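Side-chain contact in Orf11 (Staphylococcus phage P68, PDB 6O43), which is a potential phage lysin, probably degrading the staphylococcal cell wall: residues 119-124 with 154-159. Residues are numbered along the deposited sequence; the frame is centred on the assembly and turned at random.
Sequences VHFVPQ and ATWAAY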
# COMPACT_ATOMS: atom_id res chain seq x y z
N VAL A 119 -19.61 -9.86 9.77
CA VAL A 119 -19.31 -10.42 11.08
C VAL A 119 -18.81 -9.27 11.94
O VAL A 119 -17.71 -8.75 11.71
CB VAL A 119 -18.28 -11.55 11.04
CG1 VAL A 119 -18.02 -12.07 12.45
CG2 VAL A 119 -18.76 -12.68 10.14
N HIS A 120 -19.61 -8.85 12.92
CA HIS A 120 -19.21 -7.81 13.86
C HIS A 120 -18.39 -8.45 14.97
O HIS A 120 -18.92 -9.21 15.78
CB HIS A 120 -20.43 -7.09 14.43
CG HIS A 120 -21.34 -6.53 13.38
ND1 HIS A 120 -20.99 -5.47 12.57
CD2 HIS A 120 -22.60 -6.87 13.01
CE1 HIS A 120 -21.98 -5.19 11.75
NE2 HIS A 120 -22.97 -6.02 12.00
N PHE A 121 -17.09 -8.15 15.00
CA PHE A 121 -16.21 -8.75 16.00
C PHE A 121 -15.15 -7.81 16.56
O PHE A 121 -14.55 -8.16 17.58
CB PHE A 121 -15.51 -9.98 15.41
CG PHE A 121 -14.53 -9.65 14.32
CD1 PHE A 121 -13.21 -9.36 14.61
CD2 PHE A 121 -14.94 -9.64 12.99
CE1 PHE A 121 -12.30 -9.06 13.60
CE2 PHE A 121 -14.04 -9.33 11.98
CZ PHE A 121 -12.72 -9.04 12.28
N VAL A 122 -14.88 -6.67 15.94
CA VAL A 122 -13.80 -5.82 16.45
C VAL A 122 -14.25 -5.16 17.75
O VAL A 122 -15.32 -4.53 17.79
CB VAL A 122 -13.40 -4.77 15.41
CG1 VAL A 122 -12.28 -3.90 15.96
CG2 VAL A 122 -12.96 -5.45 14.12
N PRO A 123 -13.49 -5.29 18.84
CA PRO A 123 -13.90 -4.69 20.11
C PRO A 123 -14.19 -3.20 19.98
O PRO A 123 -13.57 -2.50 19.17
CB PRO A 123 -12.70 -4.95 21.03
CG PRO A 123 -12.07 -6.19 20.46
CD PRO A 123 -12.25 -6.08 18.97
N GLN A 124 -15.13 -2.73 20.79
CA GLN A 124 -15.58 -1.34 20.69
C GLN A 124 -14.43 -0.37 20.97
O GLN A 124 -14.23 0.60 20.23
CB GLN A 124 -16.74 -1.10 21.66
CG GLN A 124 -17.53 0.16 21.37
CD GLN A 124 -18.06 0.20 19.95
OE1 GLN A 124 -18.67 -0.77 19.47
NE2 GLN A 124 -17.81 1.30 19.25
N ALA A 154 -8.20 -3.62 4.84
CA ALA A 154 -7.20 -2.58 5.04
C ALA A 154 -7.32 -1.97 6.43
O ALA A 154 -6.32 -1.64 7.07
CB ALA A 154 -7.33 -1.51 3.96
N THR A 155 -8.55 -1.80 6.91
CA THR A 155 -8.76 -1.29 8.27
C THR A 155 -8.20 -2.25 9.30
O THR A 155 -7.49 -1.84 10.23
CB THR A 155 -10.24 -1.04 8.52
OG1 THR A 155 -10.65 0.11 7.76
CG2 THR A 155 -10.50 -0.80 10.01
N TRP A 156 -8.52 -3.54 9.17
CA TRP A 156 -7.97 -4.54 10.08
C TRP A 156 -6.45 -4.55 10.05
O TRP A 156 -5.79 -4.61 11.09
CB TRP A 156 -8.51 -5.93 9.74
CG TRP A 156 -10.00 -6.05 9.87
CD1 TRP A 156 -10.81 -5.37 10.73
CD2 TRP A 156 -10.85 -6.93 9.12
NE1 TRP A 156 -12.12 -5.76 10.56
CE2 TRP A 156 -12.17 -6.72 9.58
CE3 TRP A 156 -10.62 -7.87 8.11
CZ2 TRP A 156 -13.25 -7.41 9.06
CZ3 TRP A 156 -11.71 -8.56 7.60
CH2 TRP A 156 -13.00 -8.33 8.07
N ALA A 157 -5.86 -4.48 8.85
CA ALA A 157 -4.40 -4.50 8.74
C ALA A 157 -3.78 -3.33 9.48
O ALA A 157 -2.72 -3.48 10.11
CB ALA A 157 -3.98 -4.50 7.27
N ALA A 158 -4.41 -2.16 9.42
CA ALA A 158 -3.83 -0.97 10.04
C ALA A 158 -4.09 -0.92 11.54
O ALA A 158 -3.22 -0.50 12.31
CB ALA A 158 -4.39 0.29 9.37
N TYR A 159 -5.28 -1.36 11.98
CA TYR A 159 -5.75 -1.08 13.33
C TYR A 159 -6.14 -2.30 14.16
O TYR A 159 -6.34 -2.15 15.37
CB TYR A 159 -6.97 -0.14 13.27
CG TYR A 159 -6.65 1.27 12.83
CD1 TYR A 159 -5.59 1.97 13.38
CD2 TYR A 159 -7.43 1.90 11.86
CE1 TYR A 159 -5.30 3.27 12.97
CE2 TYR A 159 -7.15 3.19 11.45
CZ TYR A 159 -6.09 3.87 12.01
OH TYR A 159 -5.82 5.16 11.60
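Phe121 and Val122 meet Trp156 where an irregular segment, 119-124, runs past the short helix 152-159; the backbones stay well apart, the nearest alpha carbons being those of Val122 and Trp156, 8.7 Å from each other. The gap is filled by the indole of Trp156 from the helix and by Phe121 and Val122 from the loop. Trp156 carries CG anti to its carbonyl carbon (chi1 -62°), and this sends the rings out from the helix toward the loop. Phe121 reaches it by its far end: CZ sits 3.4 Å above one face of the indole, displaced toward the rim, and lies 3.6 Å from Trp156 CE2. The planes of the Phe121 ring and the indole are inclined at 49°. In this chain of helices and loops without strands, the contact packs the loop before helix 124-136 against helix 152-159, later in the chain; Pro123 occupies the N-cap position of helix 124-136. Val122 CG2 comes down beside the pyrrole part, 3.7 Å from Trp156 NE1, and the same methyl lies over one face of the Phe121 ring near its rim, so the three side chains touch one another. The buried indole N-H is satisfied by Trp112 O, a bond that probably limits rotation of the indole, while Tyr168 and Asn169 of helix 166-169 also pack on Phe121.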